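PDB 3GPI: NAD-dependent epimerase/dehydratase from Methylobacillus flagellatus KT, which is of unknown function but probably binds NAD(P) in a Rossmann-type domain, as its epimerase/dehydratase relatives do, and may have dehydrogenase activity. Local coordinates for residues 28-33 with 42-47; 70-75 with 104-109; 152-157 with 183-188; 187-192 with 261-266. All coordinates share one frame; numbering follows the deposited sequence.

Contact 1 of 4, residues 28-33 with 42-47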
loop_
_atom_site.group_PDB
_atom_site.type_symbol
_atom_site.label_atom_id
_atom_site.label_comp_id
_atom_site.label_asym_id
_atom_site.label_seq_id
_atom_site.Cartn_x
_atom_site.Cartn_y
_atom_site.Cartn_z
ATOM N N GLU A 28 0.859 -18.339 11.203
ATOM C CA GLU A 28 -0.541 -18.690 10.978
ATOM C C GLU A 28 -1.214 -17.430 10.485
ATOM O O GLU A 28 -1.255 -16.442 11.190
ATOM C CB GLU A 28 -1.194 -19.185 12.275
ATOM C CG GLU A 28 -2.619 -19.653 12.079
ATOM C CD GLU A 28 -3.245 -20.185 13.369
ATOM O OE1 GLU A 28 -2.521 -20.755 14.201
ATOM O OE2 GLU A 28 -4.466 -20.006 13.550
ATOM N N VAL A 29 -1.716 -17.459 9.265
ATOM C CA VAL A 29 -2.286 -16.280 8.626
ATOM C C VAL A 29 -3.701 -16.592 8.144
ATOM O O VAL A 29 -3.946 -17.639 7.514
ATOM C CB VAL A 29 -1.464 -15.863 7.374
ATOM C CG1 VAL A 29 -2.064 -14.593 6.749
ATOM C CG2 VAL A 29 0.061 -15.721 7.728
ATOM N N THR A 30 -4.624 -15.682 8.422
ATOM C CA THR A 30 -6.013 -15.776 7.921
ATOM C C THR A 30 -6.404 -14.434 7.349
ATOM O O THR A 30 -6.092 -13.380 7.910
ATOM C CB THR A 30 -6.995 -16.152 9.076
ATOM O OG1 THR A 30 -6.519 -17.360 9.686
ATOM C CG2 THR A 30 -8.428 -16.371 8.535
ATOM N N GLY A 31 -7.148 -14.457 6.234
ATOM C CA GLY A 31 -7.657 -13.220 5.642
ATOM C C GLY A 31 -9.152 -13.045 5.828
ATOM O O GLY A 31 -9.879 -14.025 6.043
ATOM N N LEU A 32 -9.585 -11.814 5.745
ATOM C CA LEU A 32 -10.993 -11.497 5.756
ATOM C C LEU A 32 -11.267 -10.888 4.388
ATOM O O LEU A 32 -10.681 -9.843 4.036
ATOM C CB LEU A 32 -11.279 -10.500 6.900
ATOM C CG LEU A 32 -12.692 -10.191 7.391
ATOM C CD1 LEU A 32 -12.576 -9.476 8.731
ATOM C CD2 LEU A 32 -13.428 -9.312 6.377
ATOM N N ARG A 33 -12.168 -11.519 3.617
ATOM C CA ARG A 33 -12.495 -11.078 2.255
ATOM C C ARG A 33 -13.997 -10.917 2.051
ATOM O O ARG A 33 -14.781 -11.300 2.909
ATOM C CB ARG A 33 -11.965 -12.118 1.280
ATOM C CG ARG A 33 -12.759 -13.433 1.341
ATOM C CD ARG A 33 -12.435 -14.340 0.208
ATOM N NE ARG A 33 -12.918 -15.682 0.497
ATOM C CZ ARG A 33 -13.918 -16.280 -0.147
ATOM N NH1 ARG A 33 -14.544 -15.670 -1.152
ATOM N NH2 ARG A 33 -14.271 -17.505 0.192
ATOM N N GLY A 42 -5.358 -22.476 -1.676
ATOM C CA GLY A 42 -4.392 -22.594 -0.578
ATOM C C GLY A 42 -4.420 -21.453 0.411
ATOM O O GLY A 42 -3.849 -21.610 1.510
ATOM N N VAL A 43 -5.035 -20.307 0.079
ATOM C CA VAL A 43 -5.099 -19.214 1.019
ATOM C C VAL A 43 -6.267 -19.407 1.999
ATOM O O VAL A 43 -7.390 -19.781 1.602
ATOM C CB VAL A 43 -5.143 -17.806 0.354
ATOM C CG1 VAL A 43 -6.440 -17.573 -0.333
ATOM C CG2 VAL A 43 -4.973 -16.735 1.395
ATOM N N GLN A 44 -6.016 -19.145 3.277
ATOM C CA GLN A 44 -7.008 -19.347 4.310
ATOM C C GLN A 44 -7.749 -18.053 4.547
ATOM O O GLN A 44 -7.125 -17.077 4.960
ATOM C CB GLN A 44 -6.258 -19.748 5.584
ATOM C CG GLN A 44 -7.110 -19.966 6.740
ATOM C CD GLN A 44 -7.425 -21.436 6.892
ATOM O OE1 GLN A 44 -7.113 -22.236 6.001
ATOM N NE2 GLN A 44 -8.050 -21.795 7.998
ATOM N N THR A 45 -9.042 -17.992 4.238
ATOM C CA THR A 45 -9.823 -16.793 4.493
ATOM C C THR A 45 -11.219 -17.147 4.991
ATOM O O THR A 45 -11.652 -18.280 4.806
ATOM C CB THR A 45 -10.013 -15.866 3.232
ATOM O OG1 THR A 45 -10.848 -16.539 2.279
ATOM C CG2 THR A 45 -8.691 -15.522 2.547
ATOM N N LEU A 46 -11.880 -16.151 5.577
ATOM C CA LEU A 46 -13.323 -16.158 5.827
ATOM C C LEU A 46 -13.955 -14.970 5.125
ATOM O O LEU A 46 -13.291 -13.987 4.790
ATOM C CB LEU A 46 -13.632 -16.132 7.341
ATOM C CG LEU A 46 -13.212 -14.866 8.094
ATOM C CD1 LEU A 46 -14.417 -14.058 8.501
ATOM C CD2 LEU A 46 -12.408 -15.255 9.348
ATOM N N ILE A 47 -15.256 -15.077 4.876
ATOM C CA ILE A 47 -16.036 -14.017 4.300
ATOM C C ILE A 47 -16.672 -13.197 5.402
ATOM O O ILE A 47 -17.321 -13.741 6.314
ATOM C CB ILE A 47 -17.123 -14.604 3.309
ATOM C CG1 ILE A 47 -16.452 -15.283 2.108
ATOM C CG2 ILE A 47 -18.096 -13.505 2.870
ATOM C CD1 ILE A 47 -17.360 -16.304 1.345
HETATM O O HOH W 1 -3.602 -18.296 4.722
HETATM O O HOH W 2 -7.715 -19.842 10.175
HETATM O O HOH W 3 -13.514 -18.639 2.746
#

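Contact 2 of 4, residues 70-75 with 104-109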
loop_
_atom_site.group_PDB
_atom_site.type_symbol
_atom_site.label_atom_id
_atom_site.label_comp_id
_atom_site.label_asym_id
_atom_site.label_seq_id
_atom_site.Cartn_x
_atom_site.Cartn_y
_atom_site.Cartn_z
ATOM N N CYS A 70 -6.049 -3.647 5.550
ATOM C CA CYS A 70 -5.850 -3.178 4.175
ATOM C C CYS A 70 -7.136 -2.609 3.560
ATOM O O CYS A 70 -7.060 -2.013 2.481
ATOM C CB CYS A 70 -5.426 -4.349 3.311
ATOM S SG CYS A 70 -4.021 -5.272 3.903
ATOM N N VAL A 71 -8.278 -2.740 4.246
ATOM C CA VAL A 71 -9.585 -2.416 3.625
ATOM C C VAL A 71 -9.711 -0.925 3.243
ATOM O O VAL A 71 -10.168 -0.618 2.143
ATOM C CB VAL A 71 -10.767 -2.881 4.512
ATOM C CG1 VAL A 71 -12.137 -2.449 3.919
ATOM C CG2 VAL A 71 -10.691 -4.401 4.727
ATOM N N ALA A 72 -9.265 -0.022 4.114
ATOM C CA ALA A 72 -9.401 1.423 3.859
ATOM C C ALA A 72 -8.586 1.781 2.624
ATOM O O ALA A 72 -9.049 2.544 1.757
ATOM C CB ALA A 72 -8.988 2.250 5.104
ATOM N N ALA A 73 -7.396 1.194 2.493
ATOM C CA ALA A 73 -6.590 1.420 1.284
ATOM C C ALA A 73 -7.285 0.970 -0.017
ATOM O O ALA A 73 -7.251 1.703 -1.020
ATOM C CB ALA A 73 -5.199 0.782 1.431
ATOM N N SER A 74 -7.917 -0.205 0.002
ATOM C CA SER A 74 -8.721 -0.678 -1.141
ATOM C C SER A 74 -9.916 0.224 -1.407
ATOM O O SER A 74 -10.256 0.459 -2.569
ATOM C CB SER A 74 -9.211 -2.101 -0.916
ATOM O OG SER A 74 -8.106 -2.978 -0.841
ATOM N N GLU A 75 -10.536 0.712 -0.330
ATOM C CA GLU A 75 -11.650 1.670 -0.392
ATOM C C GLU A 75 -11.190 3.008 -0.997
ATOM O O GLU A 75 -11.879 3.583 -1.837
ATOM C CB GLU A 75 -12.280 1.895 1.011
ATOM C CG GLU A 75 -13.212 0.749 1.527
ATOM C CD GLU A 75 -13.497 0.785 3.049
ATOM O OE1 GLU A 75 -12.824 1.511 3.826
ATOM O OE2 GLU A 75 -14.401 0.050 3.499
ATOM N N VAL A 104 -1.317 -3.271 15.483
ATOM C CA VAL A 104 -2.106 -3.054 14.277
ATOM C C VAL A 104 -1.254 -2.372 13.210
ATOM O O VAL A 104 -0.688 -1.318 13.456
ATOM C CB VAL A 104 -3.308 -2.173 14.557
ATOM C CG1 VAL A 104 -4.083 -1.933 13.267
ATOM C CG2 VAL A 104 -4.197 -2.808 15.596
ATOM N N PHE A 105 -1.131 -2.975 12.030
ATOM C CA PHE A 105 -0.526 -2.317 10.868
ATOM C C PHE A 105 -1.649 -1.833 9.980
ATOM O O PHE A 105 -2.495 -2.640 9.541
ATOM C CB PHE A 105 0.396 -3.270 10.099
ATOM C CG PHE A 105 1.616 -3.680 10.859
ATOM C CD1 PHE A 105 2.738 -2.867 10.850
ATOM C CD2 PHE A 105 1.647 -4.844 11.642
ATOM C CE1 PHE A 105 3.873 -3.222 11.539
ATOM C CE2 PHE A 105 2.804 -5.198 12.345
ATOM C CZ PHE A 105 3.908 -4.395 12.303
ATOM N N PHE A 106 -1.698 -0.517 9.724
ATOM C CA PHE A 106 -2.797 0.026 8.965
ATOM C C PHE A 106 -2.260 0.579 7.659
ATOM O O PHE A 106 -1.370 1.459 7.687
ATOM C CB PHE A 106 -3.466 1.122 9.804
ATOM C CG PHE A 106 -4.559 1.859 9.091
ATOM C CD1 PHE A 106 -5.833 1.317 8.981
ATOM C CD2 PHE A 106 -4.310 3.104 8.533
ATOM C CE1 PHE A 106 -6.862 1.999 8.291
ATOM C CE2 PHE A 106 -5.320 3.802 7.855
ATOM C CZ PHE A 106 -6.584 3.255 7.728
ATOM N N VAL A 107 -2.810 0.111 6.538
ATOM C CA VAL A 107 -2.363 0.569 5.225
ATOM C C VAL A 107 -3.170 1.791 4.857
ATOM O O VAL A 107 -4.361 1.736 4.581
ATOM C CB VAL A 107 -2.475 -0.514 4.141
ATOM C CG1 VAL A 107 -1.986 0.007 2.796
ATOM C CG2 VAL A 107 -1.699 -1.786 4.549
ATOM N N SER A 108 -2.472 2.901 4.846
ATOM C CA SER A 108 -3.058 4.191 4.474
ATOM C C SER A 108 -2.519 4.576 3.105
ATOM O O SER A 108 -1.991 3.735 2.363
ATOM C CB SER A 108 -2.642 5.174 5.539
ATOM O OG SER A 108 -3.197 6.482 5.334
ATOM N N SER A 109 -2.637 5.856 2.753
ATOM C CA SER A 109 -2.245 6.351 1.446
ATOM C C SER A 109 -1.518 7.675 1.548
ATOM O O SER A 109 -1.910 8.523 2.350
ATOM C CB SER A 109 -3.528 6.622 0.640
ATOM O OG SER A 109 -3.213 7.253 -0.602
HETATM O O HOH W 4 -6.325 0.065 5.017
#

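Contact 3 of 4, residues 152-157 with 183-188. With EDO (1,2-ethanediol), chain C; EDO (1,2-ethanediol), chain B.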
loop_
_atom_site.group_PDB
_atom_site.type_symbol
_atom_site.label_atom_id
_atom_site.label_comp_id
_atom_site.label_asym_id
_atom_site.label_seq_id
_atom_site.Cartn_x
_atom_site.Cartn_y
_atom_site.Cartn_z
ATOM N N LEU A 152 0.996 2.866 7.675
ATOM C CA LEU A 152 1.852 2.745 6.494
ATOM C C LEU A 152 1.192 3.531 5.365
ATOM O O LEU A 152 0.209 3.049 4.765
ATOM C CB LEU A 152 1.957 1.264 6.111
ATOM C CG LEU A 152 2.558 0.424 7.245
ATOM C CD1 LEU A 152 2.356 -1.049 6.927
ATOM C CD2 LEU A 152 4.008 0.755 7.495
ATOM N N ARG A 153 1.706 4.738 5.079
ATOM C CA ARG A 153 1.111 5.517 3.976
ATOM C C ARG A 153 1.775 5.106 2.669
ATOM O O ARG A 153 2.928 5.461 2.425
ATOM C CB ARG A 153 1.330 7.009 4.228
ATOM C CG ARG A 153 0.429 7.520 5.345
ATOM C CD ARG A 153 0.654 9.006 5.632
ATOM N NE ARG A 153 -0.153 9.420 6.778
ATOM C CZ ARG A 153 0.132 10.482 7.542
ATOM N NH1 ARG A 153 1.181 11.239 7.290
ATOM N NH2 ARG A 153 -0.647 10.734 8.577
ATOM N N PHE A 154 1.074 4.244 1.915
ATOM C CA PHE A 154 1.622 3.722 0.664
ATOM C C PHE A 154 1.445 4.767 -0.444
ATOM O O PHE A 154 0.383 5.412 -0.526
ATOM C CB PHE A 154 0.827 2.488 0.235
ATOM C CG PHE A 154 1.308 1.176 0.804
ATOM C CD1 PHE A 154 1.469 0.094 -0.049
ATOM C CD2 PHE A 154 1.570 1.015 2.145
ATOM C CE1 PHE A 154 1.906 -1.149 0.451
ATOM C CE2 PHE A 154 2.046 -0.209 2.641
ATOM C CZ PHE A 154 2.195 -1.297 1.816
ATOM N N SER A 155 2.479 4.946 -1.273
ATOM C CA SER A 155 2.291 5.678 -2.527
ATOM C C SER A 155 1.553 4.788 -3.525
ATOM O O SER A 155 0.920 3.811 -3.135
ATOM C CB SER A 155 3.630 6.189 -3.010
ATOM O OG SER A 155 4.567 5.163 -3.224
ATOM N N GLY A 156 1.620 5.122 -4.813
ATOM C CA GLY A 156 0.882 4.328 -5.799
ATOM C C GLY A 156 1.442 2.936 -5.988
ATOM O O GLY A 156 2.602 2.786 -6.379
ATOM N N ILE A 157 0.611 1.932 -5.741
ATOM C CA ILE A 157 1.080 0.550 -5.903
ATOM C C ILE A 157 1.126 0.175 -7.378
ATOM O O ILE A 157 0.185 0.479 -8.136
ATOM C CB ILE A 157 0.145 -0.438 -5.156
ATOM C CG1 ILE A 157 0.107 -0.078 -3.673
ATOM C CG2 ILE A 157 0.635 -1.841 -5.331
ATOM C CD1 ILE A 157 -0.928 -0.861 -2.853
ATOM N N ASN A 183 4.898 9.064 -7.402
ATOM C CA ASN A 183 5.551 8.285 -6.342
ATOM C C ASN A 183 4.943 6.915 -6.391
ATOM O O ASN A 183 3.735 6.755 -6.583
ATOM C CB ASN A 183 5.288 8.904 -4.987
ATOM C CG ASN A 183 5.830 10.315 -4.872
ATOM O OD1 ASN A 183 7.004 10.526 -4.596
ATOM N ND2 ASN A 183 4.965 11.291 -5.111
ATOM N N ARG A 184 5.784 5.912 -6.206
ATOM C CA ARG A 184 5.296 4.510 -6.345
ATOM C C ARG A 184 5.942 3.527 -5.380
ATOM O O ARG A 184 7.020 3.778 -4.843
ATOM C CB ARG A 184 5.550 3.969 -7.772
ATOM C CG ARG A 184 7.048 3.770 -8.074
ATOM C CD ARG A 184 7.444 3.598 -9.565
ATOM N NE ARG A 184 6.705 4.619 -10.288
ATOM C CZ ARG A 184 6.908 5.914 -10.149
ATOM N NH1 ARG A 184 7.992 6.387 -9.548
ATOM N NH2 ARG A 184 6.034 6.736 -10.669
ATOM N N ILE A 185 5.260 2.407 -5.174
ATOM C CA ILE A 185 5.806 1.290 -4.429
ATOM C C ILE A 185 5.341 0.041 -5.151
ATOM O O ILE A 185 4.182 -0.108 -5.482
ATOM C CB ILE A 185 5.348 1.349 -2.925
ATOM C CG1 ILE A 185 6.027 0.249 -2.082
ATOM C CG2 ILE A 185 3.834 1.288 -2.796
ATOM C CD1 ILE A 185 7.547 0.513 -1.781
ATOM N N HIS A 186 6.261 -0.895 -5.366
ATOM C CA HIS A 186 5.870 -2.147 -5.976
ATOM C C HIS A 186 5.105 -2.980 -4.945
ATOM O O HIS A 186 5.479 -3.021 -3.763
ATOM C CB HIS A 186 7.134 -2.904 -6.380
ATOM C CG HIS A 186 6.881 -4.089 -7.273
ATOM N ND1 HIS A 186 6.295 -5.266 -6.820
ATOM C CD2 HIS A 186 7.156 -4.278 -8.587
ATOM C CE1 HIS A 186 6.223 -6.122 -7.829
ATOM N NE2 HIS A 186 6.748 -5.554 -8.907
ATOM N N ARG A 187 4.033 -3.631 -5.379
ATOM C CA ARG A 187 3.259 -4.527 -4.509
ATOM C C ARG A 187 4.145 -5.425 -3.650
ATOM O O ARG A 187 3.888 -5.606 -2.454
ATOM C CB ARG A 187 2.333 -5.398 -5.355
ATOM C CG ARG A 187 1.483 -6.406 -4.567
ATOM C CD ARG A 187 1.075 -7.574 -5.497
ATOM N NE ARG A 187 2.192 -8.452 -5.823
ATOM C CZ ARG A 187 2.121 -9.501 -6.627
ATOM N NH1 ARG A 187 0.977 -9.804 -7.223
ATOM N NH2 ARG A 187 3.210 -10.207 -6.878
ATOM N N ASP A 188 5.184 -6.016 -4.230
ATOM C CA ASP A 188 5.977 -6.970 -3.465
ATOM C C ASP A 188 6.832 -6.288 -2.412
ATOM O O ASP A 188 7.111 -6.872 -1.370
ATOM C CB ASP A 188 6.892 -7.768 -4.364
ATOM C CG ASP A 188 6.153 -8.721 -5.291
ATOM O OD1 ASP A 188 4.928 -8.887 -5.224
ATOM O OD2 ASP A 188 6.866 -9.385 -6.082
HETATM C C1 EDO C . 2.166 10.148 -6.969
HETATM O O1 EDO C . 1.958 9.112 -7.888
HETATM C C2 EDO C . 1.956 9.667 -5.574
HETATM O O2 EDO C . 1.876 10.693 -4.629
HETATM C C1 EDO B . 2.961 4.381 -10.978
HETATM O O1 EDO B . 4.154 3.741 -11.280
HETATM C C2 EDO B . 3.447 5.756 -10.671
HETATM O O2 EDO B . 2.915 6.559 -11.688
#

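Contact 4 of 4, residues 187-192 with 261-266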
loop_
_atom_site.group_PDB
_atom_site.type_symbol
_atom_site.label_atom_id
_atom_site.label_comp_id
_atom_site.label_asym_id
_atom_site.label_seq_id
_atom_site.Cartn_x
_atom_site.Cartn_y
_atom_site.Cartn_z
ATOM N N ARG A 187 4.033 -3.631 -5.379
ATOM C CA ARG A 187 3.259 -4.527 -4.509
ATOM C C ARG A 187 4.145 -5.425 -3.650
ATOM O O ARG A 187 3.888 -5.606 -2.454
ATOM C CB ARG A 187 2.333 -5.398 -5.355
ATOM C CG ARG A 187 1.483 -6.406 -4.567
ATOM C CD ARG A 187 1.075 -7.574 -5.497
ATOM N NE ARG A 187 2.192 -8.452 -5.823
ATOM C CZ ARG A 187 2.121 -9.501 -6.627
ATOM N NH1 ARG A 187 0.977 -9.804 -7.223
ATOM N NH2 ARG A 187 3.210 -10.207 -6.878
ATOM N N ASP A 188 5.184 -6.016 -4.230
ATOM C CA ASP A 188 5.977 -6.970 -3.465
ATOM C C ASP A 188 6.832 -6.288 -2.412
ATOM O O ASP A 188 7.111 -6.872 -1.370
ATOM C CB ASP A 188 6.892 -7.768 -4.364
ATOM C CG ASP A 188 6.153 -8.721 -5.291
ATOM O OD1 ASP A 188 4.928 -8.887 -5.224
ATOM O OD2 ASP A 188 6.866 -9.385 -6.082
ATOM N N ASP A 189 7.291 -5.060 -2.669
ATOM C CA ASP A 189 7.960 -4.320 -1.602
ATOM C C ASP A 189 7.015 -3.880 -0.505
ATOM O O ASP A 189 7.384 -3.865 0.670
ATOM C CB ASP A 189 8.689 -3.083 -2.179
ATOM C CG ASP A 189 10.063 -3.426 -2.699
ATOM O OD1 ASP A 189 10.801 -4.099 -1.944
ATOM O OD2 ASP A 189 10.429 -2.981 -3.816
ATOM N N GLY A 190 5.795 -3.457 -0.848
ATOM C CA GLY A 190 4.838 -3.096 0.192
ATOM C C GLY A 190 4.583 -4.308 1.096
ATOM O O GLY A 190 4.582 -4.181 2.322
ATOM N N ALA A 191 4.367 -5.489 0.490
ATOM C CA ALA A 191 4.109 -6.669 1.278
ATOM C C ALA A 191 5.333 -7.077 2.081
ATOM O O ALA A 191 5.193 -7.416 3.266
ATOM C CB ALA A 191 3.707 -7.820 0.345
ATOM N N ALA A 192 6.490 -7.089 1.433
ATOM C CA ALA A 192 7.707 -7.535 2.117
ATOM C C ALA A 192 8.100 -6.560 3.215
ATOM O O ALA A 192 8.643 -6.966 4.235
ATOM C CB ALA A 192 8.849 -7.713 1.135
ATOM N N LEU A 261 14.847 -2.604 -0.357
ATOM C CA LEU A 261 13.909 -2.689 -1.461
ATOM C C LEU A 261 14.282 -3.733 -2.507
ATOM O O LEU A 261 15.439 -3.804 -2.963
ATOM C CB LEU A 261 13.785 -1.321 -2.127
ATOM C CG LEU A 261 13.066 -0.241 -1.316
ATOM C CD1 LEU A 261 13.499 1.164 -1.744
ATOM C CD2 LEU A 261 11.525 -0.378 -1.334
ATOM N N ILE A 262 13.295 -4.521 -2.889
ATOM C CA ILE A 262 13.445 -5.468 -4.001
ATOM C C ILE A 262 13.561 -4.681 -5.311
ATOM O O ILE A 262 14.368 -5.017 -6.174
ATOM C CB ILE A 262 12.234 -6.406 -4.092
ATOM C CG1 ILE A 262 12.077 -7.211 -2.791
ATOM C CG2 ILE A 262 12.344 -7.379 -5.295
ATOM C CD1 ILE A 262 10.723 -7.879 -2.686
ATOM N N TYR A 263 12.733 -3.641 -5.455
ATOM C CA TYR A 263 12.679 -2.815 -6.650
ATOM C C TYR A 263 12.905 -1.398 -6.215
ATOM O O TYR A 263 11.946 -0.661 -5.955
ATOM C CB TYR A 263 11.318 -2.948 -7.337
ATOM C CG TYR A 263 10.978 -4.356 -7.686
ATOM C CD1 TYR A 263 11.583 -4.976 -8.790
ATOM C CD2 TYR A 263 10.068 -5.074 -6.934
ATOM C CE1 TYR A 263 11.263 -6.285 -9.133
ATOM C CE2 TYR A 263 9.760 -6.398 -7.253
ATOM C CZ TYR A 263 10.352 -6.982 -8.357
ATOM O OH TYR A 263 10.004 -8.290 -8.642
ATOM N N PRO A 264 14.175 -0.988 -6.113
ATOM C CA PRO A 264 14.499 0.329 -5.526
ATOM C C PRO A 264 13.888 1.489 -6.308
ATOM O O PRO A 264 13.681 2.544 -5.744
ATOM C CB PRO A 264 16.034 0.357 -5.507
ATOM C CG PRO A 264 16.480 -1.048 -5.687
ATOM C CD PRO A 264 15.384 -1.798 -6.388
ATOM N N ASP A 265 13.623 1.301 -7.601
ATOM C CA ASP A 265 13.118 2.391 -8.429
ATOM C C ASP A 265 12.355 1.789 -9.606
ATOM O O ASP A 265 12.339 0.558 -9.803
ATOM C CB ASP A 265 14.278 3.274 -8.888
ATOM C CG ASP A 265 15.370 2.464 -9.515
ATOM O OD1 ASP A 265 15.082 1.786 -10.501
ATOM O OD2 ASP A 265 16.487 2.422 -8.953
ATOM N N TYR A 266 11.736 2.654 -10.408
ATOM C CA TYR A 266 10.877 2.243 -11.507
ATOM C C TYR A 266 11.633 1.442 -12.582
ATOM O O TYR A 266 11.033 0.621 -13.265
ATOM C CB TYR A 266 10.221 3.503 -12.123
ATOM C CG TYR A 266 11.221 4.351 -12.900
ATOM C CD1 TYR A 266 11.295 4.244 -14.285
ATOM C CD2 TYR A 266 12.059 5.269 -12.248
ATOM C CE1 TYR A 266 12.185 5.011 -15.025
ATOM C CE2 TYR A 266 12.983 6.041 -12.978
ATOM C CZ TYR A 266 13.005 5.920 -14.364
ATOM O OH TYR A 266 13.890 6.693 -15.091
HETATM O O HOH W 5 9.483 -9.552 -6.258
#

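Contact 1 of 4, residues 28-33 with 42-47
V29 and Q44 meet first through a water, which donates to V29 O and accepts from Q44 N, so the segments are already held together before strand 45-47 begins. Next, T30 holds OG1 anti to its own carbonyl carbon (chi1 -55°), beside the backbone N, where a second water joins it to Q44 NE2. Direct pairing starts at G31: its N donates to Q44 O at 2.9 Å, and its O accepts from L46 N at 3.0 Å. Glycine suits this place because a beta carbon would come within about 3.1 Å of T45 CG2. L32 points to the other face with L46, where L32 CG and L46 CD1 pack loosely at 4.4 Å. At R33 the backbone N donates to L46 O at 3.0 Å, and the side chain, extended from CG to NE, crosses that of T45 at about a right angle. R33 NE donates to T45 OG1 at 2.9 Å, close to the guanidinium plane, while a third water links R33 NH2 to T45 O. I47 CG1 lies 3.5 Å above the centre of that flat cation, an apolar lid over one face, so the group is fixed both at an edge and on a face. With strand 6-9 on its other side and L32 near the glycine-rich turn, strand 29-33 pairs with 45-47 in the parallel part of the central sheet of a Rossmann-type fold.

Contact 2 of 4, residues 70-75 with 104-109
In this Rossmann-type domain, A72 and A73, in the first turn of the helix that follows strand 66-69, pack against F106 and V107 of the neighbouring parallel strand 103-109. The local axes run 6.8 Å apart at 16°, a close approach that small alanine side chains permit. A73 CB sits 3.6 Å from V107 CG1 and 3.4 Å from V107 O. With CG1 anti to the backbone N (chi1 -179°), V107 gives one methyl to A73 and leaves CG2 4.2 Å from C70 SG, which acts here as an apolar neighbour. A72 CB approaches the far end of the F106 ring obliquely, 3.7 Å from CZ. The polar link is indirect: one water accepts from A73 N at 3.0 Å and donates to V107 O at 2.6 Å, joining a first-turn amide to a strand carbonyl. Beyond these pairs, F106 also rests on M137, A140 and E141 of helix 132-143, and S108 OG on the same strand bonds to E141 OE2. V107 continues onto F154 of strand 149-158, while F105 reaches L197 and I198 of helix 187-201, so strand 103-109 has helices packed on its side chains from both 132-143 and 187-201.

Contact 3 of 4, residues 152-157 with 183-188
G156 and I157 pair in parallel with R184 and I185, closing a beta-alpha-beta unit in which strand 149-158 leads through helix 164-168 to strand 181-186. The tight part is apolar. I185 CG2, set between its backbone N and carbonyl carbon by chi1 of -174°, approaches the F154 ring obliquely at 3.8 Å from CD1 and also meets I157 CG1; V212 adds to this core against both F154 and I185. Branched and aromatic side chains suit the space between the sheet and helix 187-201, where F154 also meets I194. S155, small enough to lie close to the next strand, lays CB against N183 CB at 3.7 Å, and S155 OG is hydrogen-bonded to T213 OG1. Two backbone bonds fasten the strands: G156 N to N183 O at 3.2 Å and I185 N to G156 O at 2.9 Å. The looser side takes in exposed G156 and, beyond it, N183 and R184, each of which binds an ethanediol probably from the crystallisation liquor. One bonds weakly to N183 ND2, an amide that also donates to K247 O. R184 NE donates in its guanidinium plane to O1 of the other diol at 2.9 Å, and its NH2 reaches T182 OG1. Replacing R184 by an alanine would remove the guanidinium and would probably leave T182 OG1 and the diol O1 without their donor. Past the strand, R187 CB packs on I157 CG2 and its guanidinium clasps D188 OD1 with two nitrogens, while H186, at the N-cap, accepts a hydrogen bond from D188 N at ND1, 2.9 Å away and 2° from the ring plane.

Contact 4 of 4, residues 187-192 with 261-266
The ring of Y263 receives D188 CB and D189 OD2 at its edge, close to its plane. I262 CG2 stands 3.4 Å above one face, offset toward the rim, and the stacked imidazole of H186 lies over the opposite face. This sets the loop between helices 252-256 and 266-277 against the first turn of helix 187-201, a helix-to-loop packing in which one carboxylate grips two consecutive backbone amides. With CG anti to its carbonyl carbon (chi1 -85°), D189 points its carboxylate at the loop. I262 N donates to D189 OD1 at 2.7 Å and Y263 N to D189 OD2 at 2.9 Å, each oxygen using its syn lone pair, so the carboxylate is unlikely to turn. The hydroxyl of Y259 adds a further bond to OD1, and three donors around a buried acid would probably stabilise its negative charge. A leucine in place of D189 would strip both amides and the Y259 hydroxyl of their acceptor and would probably let residues 261-263 shift away from the helix. The side chains of L261 and D189 cross at about a right angle, with L261 CD2 3.6 Å from D189 CG, shielding the carboxylate carbon. I262, an exposed residue, extends CD1 to within 4.3 Å of A192 CB, a small side chain that lets the two come together. At the other end of the tyrosine, a water bridges the contact: it donates to D188 OD2 at 2.6 Å and lies 2.7 Å from Y263 OH.

Contacts 1, 2 and 3 all reach the same central sheet, with contact 1 at its margin: its centre is about 17 Å from that of contact 2 and about 23 Å from that of contact 3. Contacts 2 and 3 touch across neighbouring strands, where S108 N lies 2.7 Å from L152 O and F106 O 2.8 Å from L152 N, both probable hydrogen bonds. Contact 4 is nearest to contact 3, about 8 Å between centres; they share R187 and D188, and F154 CE1 lies 3.5 Å from G190 CA. No cofactor is bound, but C70 of contact 2 touches the glycine-rich pattern that would probably receive the dinucleotide, and L32 of contact 1 lies near it.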